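Local coordinates for epidermal growth factor receptor pathway substrate 8-like protein 1 (Mus musculus, PDB 2CY4) that probably serves as an EPS8-family adaptor in growth factor receptor signalling, contributing a phosphotyrosine-binding domain of the PH-like superfold, at residues V13-T18 with H110-L115. Residues are numbered along the deposited sequence; the frame is centred on the assembly and turned at random.
Sequences VNHLVT and HFFQGL
Thr-18 OG1 is gripped by two imidazoles: it lies 2.7 Å from His-110 ND1, in the plane of that ring at its edge, and 2.7 Å from His-15 NE2, in a nearly straight bond (169°). A chi1 of 171° swings the His-15 ring along its own strand toward this hydroxyl, while its CD2 edge meets the face of Phe-112 in an offset edge-to-face pair, ring planes 77° apart. Val-13 CG2 packs against Phe-112 CD2 at 3.7 Å.

Between the antiparallel strands the register shifts by one residue, with Leu-16 and Val-17 both set opposite Phe-111 as a classic beta bulge. Leu-16 N donates to Phe-111 O at 2.8 Å. The bond from Val-17 N to Phe-111 O is weak, at 3.5 Å. Phe-111 N donates to Val-17 O at 3.0 Å. On the Asn-14 side of the bulge, Asn-14 and Gln-113 exchange both backbone bonds. Val-17 CG2 meets the Phe-111 ring edge, and helix 30-42 covers Val-17 and Phe-111.

The contact pairs strands 9-20 and 108-113, first and last in the sheet's chain order; His-15 and Thr-18 also pack on Glu-103 of the second subunit. One hydroxyl proton can serve only one imidazole, so His-15 NE2 or His-110 ND1 probably carries its own, linking their tautomers.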
loop_
_atom_site.group_PDB
_atom_site.type_symbol
_atom_site.label_atom_id
_atom_site.label_comp_id
_atom_site.label_asym_id
_atom_site.label_seq_id
_atom_site.Cartn_x
_atom_site.Cartn_y
_atom_site.Cartn_z
ATOM N N VAL A 13 2.359 -11.903 -14.455
ATOM C CA VAL A 13 3.492 -10.999 -14.522
ATOM C C VAL A 13 4.384 -11.305 -13.351
ATOM O O VAL A 13 3.996 -12.057 -12.457
ATOM C CB VAL A 13 3.053 -9.522 -14.363
ATOM C CG1 VAL A 13 2.024 -9.151 -15.437
ATOM C CG2 VAL A 13 2.394 -9.338 -13.022
ATOM N N ASN A 14 5.585 -10.710 -13.355
ATOM C CA ASN A 14 6.465 -10.825 -12.205
ATOM C C ASN A 14 6.510 -9.437 -11.589
ATOM O O ASN A 14 7.020 -8.527 -12.227
ATOM C CB ASN A 14 7.910 -11.102 -12.575
ATOM C CG ASN A 14 8.193 -12.608 -12.788
ATOM O OD1 ASN A 14 7.451 -13.459 -12.352
ATOM N ND2 ASN A 14 9.285 -12.897 -13.423
ATOM N N HIS A 15 6.035 -9.291 -10.348
ATOM C CA HIS A 15 6.137 -8.001 -9.659
ATOM C C HIS A 15 7.604 -7.840 -9.240
ATOM O O HIS A 15 8.155 -8.737 -8.636
ATOM C CB HIS A 15 5.217 -8.015 -8.412
ATOM C CG HIS A 15 5.414 -6.821 -7.509
ATOM N ND1 HIS A 15 6.407 -6.764 -6.549
ATOM C CD2 HIS A 15 4.769 -5.622 -7.480
ATOM C CE1 HIS A 15 6.373 -5.564 -5.951
ATOM N NE2 HIS A 15 5.397 -4.859 -6.489
ATOM N N LEU A 16 8.271 -6.719 -9.577
ATOM C CA LEU A 16 9.660 -6.483 -9.145
ATOM C C LEU A 16 9.739 -5.579 -7.887
ATOM O O LEU A 16 10.455 -5.892 -6.931
ATOM C CB LEU A 16 10.480 -5.798 -10.263
ATOM C CG LEU A 16 10.574 -6.682 -11.514
ATOM C CD1 LEU A 16 11.424 -5.901 -12.553
ATOM C CD2 LEU A 16 11.321 -8.017 -11.152
ATOM N N VAL A 17 9.015 -4.447 -7.876
ATOM C CA VAL A 17 9.131 -3.547 -6.723
ATOM C C VAL A 17 7.955 -2.624 -6.724
ATOM O O VAL A 17 7.366 -2.354 -7.778
ATOM C CB VAL A 17 10.425 -2.558 -6.749
ATOM C CG1 VAL A 17 11.685 -3.325 -6.698
ATOM C CG2 VAL A 17 10.395 -1.637 -7.944
ATOM N N THR A 18 7.637 -2.182 -5.520
ATOM C CA THR A 18 6.605 -1.175 -5.269
ATOM C C THR A 18 7.315 -0.145 -4.357
ATOM O O THR A 18 7.915 -0.547 -3.360
ATOM C CB THR A 18 5.334 -1.712 -4.541
ATOM O OG1 THR A 18 4.598 -2.472 -5.514
ATOM C CG2 THR A 18 4.359 -0.460 -4.051
ATOM N N HIS A 110 5.038 1.124 -9.429
ATOM C CA HIS A 110 5.148 -0.346 -9.422
ATOM C C HIS A 110 5.822 -0.778 -10.699
ATOM O O HIS A 110 5.470 -0.275 -11.758
ATOM C CB HIS A 110 3.804 -1.064 -9.451
ATOM C CG HIS A 110 2.823 -0.652 -8.395
ATOM N ND1 HIS A 110 2.888 -1.129 -7.095
ATOM C CD2 HIS A 110 1.801 0.219 -8.417
ATOM C CE1 HIS A 110 1.955 -0.554 -6.369
ATOM N NE2 HIS A 110 1.274 0.279 -7.136
ATOM N N PHE A 111 6.828 -1.639 -10.610
ATOM C CA PHE A 111 7.416 -2.230 -11.821
ATOM C C PHE A 111 7.131 -3.725 -11.886
ATOM O O PHE A 111 7.322 -4.457 -10.893
ATOM C CB PHE A 111 8.917 -2.043 -11.864
ATOM C CG PHE A 111 9.339 -0.652 -12.258
ATOM C CD1 PHE A 111 9.285 -0.284 -13.613
ATOM C CD2 PHE A 111 9.911 0.233 -11.332
ATOM C CE1 PHE A 111 9.837 0.934 -14.095
ATOM C CE2 PHE A 111 10.471 1.460 -11.780
ATOM C CZ PHE A 111 10.450 1.808 -13.163
ATOM N N PHE A 112 6.671 -4.178 -13.059
ATOM C CA PHE A 112 6.419 -5.607 -13.288
ATOM C C PHE A 112 7.141 -6.076 -14.592
ATOM O O PHE A 112 7.420 -5.277 -15.489
ATOM C CB PHE A 112 4.955 -5.905 -13.512
ATOM C CG PHE A 112 4.036 -5.376 -12.479
ATOM C CD1 PHE A 112 3.557 -4.064 -12.595
ATOM C CD2 PHE A 112 3.607 -6.202 -11.398
ATOM C CE1 PHE A 112 2.659 -3.586 -11.649
ATOM C CE2 PHE A 112 2.709 -5.728 -10.440
ATOM C CZ PHE A 112 2.231 -4.412 -10.569
ATOM N N GLN A 113 7.527 -7.360 -14.666
ATOM C CA GLN A 113 8.077 -7.861 -15.937
ATOM C C GLN A 113 6.776 -8.368 -16.617
ATOM O O GLN A 113 5.941 -8.975 -15.950
ATOM C CB GLN A 113 8.997 -9.052 -15.677
ATOM C CG GLN A 113 10.281 -8.642 -14.938
ATOM C CD GLN A 113 11.195 -9.835 -14.726
ATOM O OE1 GLN A 113 12.331 -9.867 -15.208
ATOM N NE2 GLN A 113 10.703 -10.824 -14.030
ATOM N N GLY A 114 6.601 -8.080 -17.911
ATOM C CA GLY A 114 5.403 -8.470 -18.686
ATOM C C GLY A 114 5.456 -9.930 -19.186
ATOM O O GLY A 114 4.474 -10.455 -19.700
ATOM N N LEU A 115 6.609 -10.550 -19.091
ATOM C CA LEU A 115 6.756 -11.960 -19.514
ATOM C C LEU A 115 6.387 -12.203 -21.005
ATOM O O LEU A 115 6.561 -11.313 -21.844
ATOM C CB LEU A 115 5.920 -12.812 -18.543
ATOM C CG LEU A 115 6.553 -13.196 -17.171
ATOM C CD1 LEU A 115 7.782 -12.407 -16.773
ATOM C CD2 LEU A 115 5.587 -13.305 -16.092
#